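Local coordinates for protein metagenomic carboxyl esterase MGS0156 (Uncultured organism, PDB 5D8M) that probably hydrolyses carboxylic ester bonds, as an esterase of the alpha/beta-hydrolase fold recovered from an uncultured organism, at residues S183-I188 with L300-P305; A259-F264 with N296-A301. One frame throughout, in Å; residues are numbered along the deposited sequence.

Interaction 1: S183-I188 with L300-P305; sequences SVAGAI and LAVAMP
At the C-terminal edge of the parallel sheet of an alpha/beta-hydrolase fold, Val184 and Ala185, where strand 178-184 runs out into a loop, meet Val302 and Ala303 of the loop that follows strand 290-293. The contact is entirely apolar and buried, and no hydrogen bond joins the two segments. Val184 touches through a single methyl: CG1 lies 3.8 Å from CG2 of Val302, and the same CG1 is 4.0 Å from CG1 of Val302. It is thus set against both prongs of the opposing fork. This follows from the Val184 torsion, which places CG1 anti to the backbone N (chi1 -174°) and leaves CG2 beside that nitrogen. The two valine side chains pass alongside each other in opposite directions. Val302 holds CG1 between its backbone N and carbonyl carbon (chi1 72°), from where this methyl also meets CB of Ala185 at 4.1 Å. Ala185 itself has left-handed helical backbone angles, the point at which the chain turns out of the strand, and its CB still faces the opposite loop. At the margin, CB of Ala303 comes 4.5 Å from CG1 of Val184, a looser contact. Around this patch, Val184 also packs on Val155 of the neighbouring strand and on Ile331 of helix 324-338, while Val302 reaches Leu327 of that helix; the loop thus has side chains touching both the sheet and this helix. Ala303 in turn touches His157, next to Ser158, the probable nucleophile. The bend presenting Val302 and Ala303 is closed by one carbonyl: Leu300 O accepts from Met304 N at 2.8 Å and from Ala303 N at 3.2 Å.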
loop_
_atom_site.group_PDB
_atom_site.type_symbol
_atom_site.label_atom_id
_atom_site.label_comp_id
_atom_site.label_asym_id
_atom_site.label_seq_id
_atom_site.Cartn_x
_atom_site.Cartn_y
_atom_site.Cartn_z
ATOM N N SER A 183 -4.440 -1.756 -2.768
ATOM C CA SER A 183 -3.724 -1.373 -1.573
ATOM C C SER A 183 -2.464 -2.233 -1.412
ATOM O O SER A 183 -2.559 -3.467 -1.369
ATOM C CB SER A 183 -4.666 -1.557 -0.355
ATOM O OG SER A 183 -4.083 -1.071 0.836
ATOM N N VAL A 184 -1.305 -1.593 -1.304
ATOM C CA VAL A 184 -0.046 -2.265 -1.033
ATOM C C VAL A 184 0.494 -1.818 0.331
ATOM O O VAL A 184 0.931 -0.673 0.482
ATOM C CB VAL A 184 1.003 -1.955 -2.135
ATOM C CG1 VAL A 184 2.264 -2.762 -1.923
ATOM C CG2 VAL A 184 0.396 -2.220 -3.548
ATOM N N ALA A 185 0.464 -2.718 1.316
ATOM C CA ALA A 185 0.752 -2.359 2.696
ATOM C C ALA A 185 -0.028 -1.090 3.087
ATOM O O ALA A 185 0.502 -0.187 3.733
ATOM C CB ALA A 185 2.255 -2.155 2.901
ATOM N N GLY A 186 -1.293 -1.027 2.687
ATOM C CA GLY A 186 -2.111 0.121 3.003
ATOM C C GLY A 186 -2.555 0.111 4.442
ATOM O O GLY A 186 -2.879 -0.937 4.999
ATOM N N ALA A 187 -2.593 1.286 5.049
ATOM C CA ALA A 187 -2.945 1.406 6.464
ATOM C C ALA A 187 -4.452 1.464 6.628
ATOM O O ALA A 187 -4.986 2.433 7.166
ATOM C CB ALA A 187 -2.290 2.669 7.068
ATOM N N ILE A 188 -5.140 0.424 6.172
ATOM C CA ILE A 188 -6.606 0.466 6.102
ATOM C C ILE A 188 -7.251 0.710 7.477
ATOM O O ILE A 188 -8.140 1.556 7.620
ATOM C CB ILE A 188 -7.161 -0.834 5.486
ATOM C CG1 ILE A 188 -6.449 -1.166 4.163
ATOM C CG2 ILE A 188 -8.698 -0.754 5.325
ATOM C CD1 ILE A 188 -6.426 -0.026 3.128
ATOM N N LEU A 300 8.768 -0.785 3.666
ATOM C CA LEU A 300 9.391 0.044 2.630
ATOM C C LEU A 300 9.828 -0.760 1.413
ATOM O O LEU A 300 9.685 -0.327 0.262
ATOM C CB LEU A 300 10.579 0.797 3.234
ATOM C CG LEU A 300 10.142 1.827 4.266
ATOM C CD1 LEU A 300 11.386 2.516 4.850
ATOM C CD2 LEU A 300 9.187 2.856 3.661
ATOM N N ALA A 301 10.307 -1.965 1.645
ATOM C CA ALA A 301 10.805 -2.785 0.534
ATOM C C ALA A 301 9.716 -3.113 -0.486
ATOM O O ALA A 301 9.975 -3.224 -1.679
ATOM C CB ALA A 301 11.426 -4.074 1.069
ATOM N N VAL A 302 8.483 -3.273 -0.029
ATOM C CA VAL A 302 7.433 -3.708 -0.946
ATOM C C VAL A 302 7.102 -2.632 -1.999
ATOM O O VAL A 302 6.533 -2.948 -3.045
ATOM C CB VAL A 302 6.165 -4.138 -0.133
ATOM C CG1 VAL A 302 5.449 -2.904 0.487
ATOM C CG2 VAL A 302 5.219 -4.976 -0.998
ATOM N N ALA A 303 7.515 -1.377 -1.795
ATOM C CA ALA A 303 7.017 -0.320 -2.676
ATOM C C ALA A 303 7.915 0.895 -2.895
ATOM O O ALA A 303 7.744 1.595 -3.884
ATOM C CB ALA A 303 5.652 0.168 -2.155
HETATM N N MSE A 304 8.830 1.173 -1.964
HETATM C CA MSE A 304 9.648 2.387 -2.002
HETATM C C MSE A 304 11.117 2.032 -2.146
HETATM O O MSE A 304 11.741 1.607 -1.165
HETATM C CB MSE A 304 9.452 3.228 -0.717
HETATM C CG MSE A 304 8.086 3.880 -0.599
HETATM SE SE MSE A 304 8.013 5.548 -1.588
HETATM C CE MSE A 304 9.070 6.706 -0.427
ATOM N N PRO A 305 11.683 2.223 -3.351
ATOM C CA PRO A 305 13.099 1.948 -3.569
ATOM C C PRO A 305 14.000 3.037 -2.969
ATOM O O PRO A 305 13.764 4.225 -3.185
ATOM C CB PRO A 305 13.224 1.932 -5.102
ATOM C CG PRO A 305 12.123 2.864 -5.575
ATOM C CD PRO A 305 10.998 2.669 -4.586
#

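Interaction 2: A259-F264 with N296-A301; sequences AILRPF and NADHLA
Leu261 lays its CD1 methyl over the face of the Asp298 carboxylate, 3.6 Å from Asp298 CG and almost directly above that carbon. The carboxylate oxygens are nearly as near, OD1 of Asp298 at 3.7 Å and OD2 of Asp298 at 3.8 Å from Leu261 CD1, and the two side chains cross at about a right angle. Leu261 CD1 also lies 4.0 Å from His299 N, with His299 CB slightly beyond. Leu300 CG is 4.4 Å from Leu261 CD1. Only this branch of Leu261 makes the contact. Asp298 turns its carboxylate between its own backbone N and carbonyl carbon (chi1 65°), folding it back over the chain that follows. There OD1 forms an Asx motif: Ala301 N donates to Asp298 OD1 at 2.9 Å, nearly straight (166°), whereas Leu300 N makes a weak, bent bond to it. OD2 accepts from the backbone N of Ser258, so one oxygen of Asp298 holds its own turn and the other bonds to the backbone just before 259-264, while Leu261 covers a face. With an alanine in its place the carboxylate is gone, which is likely to leave the backbone N of Ala301 and of Ser258 without their acceptor and a gap under the Leu261 methyl. The turn held carries His299, whose ND1 bonds to Asp276 OD2 and whose NE2 makes a weak bond with Ser158 OG, a set consistent with the catalytic triad of an alpha/beta hydrolase. With CG set anti to its N (chi1 -168°), the imidazole lies farther from Leu261 than do the backbone N and CB of His299.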
loop_
_atom_site.group_PDB
_atom_site.type_symbol
_atom_site.label_atom_id
_atom_site.label_comp_id
_atom_site.label_asym_id
_atom_site.label_seq_id
_atom_site.Cartn_x
_atom_site.Cartn_y
_atom_site.Cartn_z
ATOM N N ALA A 259 16.675 -2.297 9.434
ATOM C CA ALA A 259 17.107 -1.897 10.769
ATOM C C ALA A 259 16.222 -0.784 11.324
ATOM O O ALA A 259 15.763 -0.863 12.448
ATOM C CB ALA A 259 18.562 -1.466 10.747
ATOM N N ILE A 260 15.937 0.219 10.500
ATOM C CA ILE A 260 15.209 1.393 10.948
ATOM C C ILE A 260 13.797 1.003 11.409
ATOM O O ILE A 260 13.218 1.660 12.274
ATOM C CB ILE A 260 15.128 2.479 9.826
ATOM C CG1 ILE A 260 14.679 3.823 10.400
ATOM C CG2 ILE A 260 14.228 2.035 8.663
ATOM C CD1 ILE A 260 15.805 4.600 11.025
ATOM N N LEU A 261 13.270 -0.085 10.856
ATOM C CA LEU A 261 11.898 -0.510 11.144
ATOM C C LEU A 261 11.829 -1.509 12.307
ATOM O O LEU A 261 10.772 -1.724 12.893
ATOM C CB LEU A 261 11.265 -1.137 9.906
ATOM C CG LEU A 261 11.102 -0.241 8.679
ATOM C CD1 LEU A 261 10.474 -1.083 7.574
ATOM C CD2 LEU A 261 10.241 1.000 8.993
ATOM N N ARG A 262 12.955 -2.118 12.653
ATOM C CA ARG A 262 12.922 -3.160 13.675
ATOM C C ARG A 262 12.383 -2.727 15.039
ATOM O O ARG A 262 11.641 -3.484 15.644
ATOM C CB ARG A 262 14.313 -3.774 13.860
ATOM C CG ARG A 262 14.734 -4.577 12.657
ATOM C CD ARG A 262 15.801 -5.601 13.034
ATOM N NE ARG A 262 16.290 -6.269 11.843
ATOM C CZ ARG A 262 17.453 -6.000 11.259
ATOM N NH1 ARG A 262 18.281 -5.101 11.789
ATOM N NH2 ARG A 262 17.800 -6.660 10.158
ATOM N N PRO A 263 12.750 -1.531 15.533
ATOM C CA PRO A 263 12.137 -1.171 16.816
ATOM C C PRO A 263 10.604 -1.107 16.773
ATOM O O PRO A 263 9.945 -1.404 17.780
ATOM C CB PRO A 263 12.723 0.216 17.101
ATOM C CG PRO A 263 14.044 0.215 16.405
ATOM C CD PRO A 263 13.791 -0.558 15.132
ATOM N N PHE A 264 10.044 -0.735 15.626
ATOM C CA PHE A 264 8.592 -0.630 15.500
ATOM C C PHE A 264 8.019 -2.007 15.245
ATOM O O PHE A 264 6.980 -2.352 15.796
ATOM C CB PHE A 264 8.218 0.373 14.390
ATOM C CG PHE A 264 8.887 1.703 14.572
ATOM C CD1 PHE A 264 8.423 2.591 15.542
ATOM C CD2 PHE A 264 10.034 2.031 13.858
ATOM C CE1 PHE A 264 9.071 3.823 15.763
ATOM C CE2 PHE A 264 10.692 3.264 14.064
ATOM C CZ PHE A 264 10.214 4.159 15.013
ATOM N N ASN A 296 6.625 -10.978 0.846
ATOM C CA ASN A 296 7.665 -11.228 1.830
ATOM C C ASN A 296 8.665 -10.071 1.830
ATOM O O ASN A 296 9.712 -10.124 1.190
ATOM C CB ASN A 296 8.373 -12.565 1.522
ATOM C CG ASN A 296 9.251 -13.033 2.662
ATOM O OD1 ASN A 296 9.523 -12.273 3.619
ATOM N ND2 ASN A 296 9.728 -14.281 2.565
ATOM N N ALA A 297 8.330 -9.019 2.561
ATOM C CA ALA A 297 9.013 -7.752 2.431
ATOM C C ALA A 297 8.563 -6.880 3.592
ATOM O O ALA A 297 7.424 -7.042 4.067
ATOM C CB ALA A 297 8.650 -7.078 1.056
ATOM N N ASP A 298 9.393 -5.928 4.019
ATOM C CA ASP A 298 8.950 -5.032 5.079
ATOM C C ASP A 298 8.219 -3.851 4.427
ATOM O O ASP A 298 8.082 -3.791 3.210
ATOM C CB ASP A 298 10.125 -4.586 6.005
ATOM C CG ASP A 298 11.194 -3.721 5.285
ATOM O OD1 ASP A 298 10.860 -2.947 4.352
ATOM O OD2 ASP A 298 12.380 -3.764 5.704
ATOM N N HIS A 299 7.735 -2.933 5.250
ATOM C CA HIS A 299 6.884 -1.840 4.794
ATOM C C HIS A 299 7.465 -1.046 3.630
ATOM O O HIS A 299 6.746 -0.678 2.705
ATOM C CB HIS A 299 6.608 -0.900 5.972
ATOM C CG HIS A 299 5.528 0.095 5.703
ATOM N ND1 HIS A 299 4.203 -0.265 5.569
ATOM C CD2 HIS A 299 5.576 1.441 5.535
ATOM C CE1 HIS A 299 3.481 0.820 5.351
ATOM N NE2 HIS A 299 4.289 1.864 5.318
ATOM N N LEU A 300 8.768 -0.785 3.666
ATOM C CA LEU A 300 9.391 0.044 2.630
ATOM C C LEU A 300 9.828 -0.760 1.413
ATOM O O LEU A 300 9.685 -0.327 0.262
ATOM C CB LEU A 300 10.579 0.797 3.234
ATOM C CG LEU A 300 10.142 1.827 4.266
ATOM C CD1 LEU A 300 11.386 2.516 4.850
ATOM C CD2 LEU A 300 9.187 2.856 3.661
ATOM N N ALA A 301 10.307 -1.965 1.645
ATOM C CA ALA A 301 10.805 -2.785 0.534
ATOM C C ALA A 301 9.716 -3.113 -0.486
ATOM O O ALA A 301 9.975 -3.224 -1.679
ATOM C CB ALA A 301 11.426 -4.074 1.069
#

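In the fold
The two interactions lie about 11 Å apart, centre to centre, and share Leu300 and Ala301. Along the chain, strand 178-184 comes first, then helix 262-269, and both partner segments finish on the one loop between strand 290-293 and helix 312-316. Interaction 1 sits near the middle of the molecule, where the loop meets the end of central strand 178-184; interaction 2 is farther out, where Leu261, by helix 262-269, packs on the loop's earlier part. They also touch directly, Ala185 O lying 3.5 Å from His299 CE1. The loop bearing the probable catalytic histidine is therefore packed from the sheet in one contact and from the side of helix 262-269 in the other.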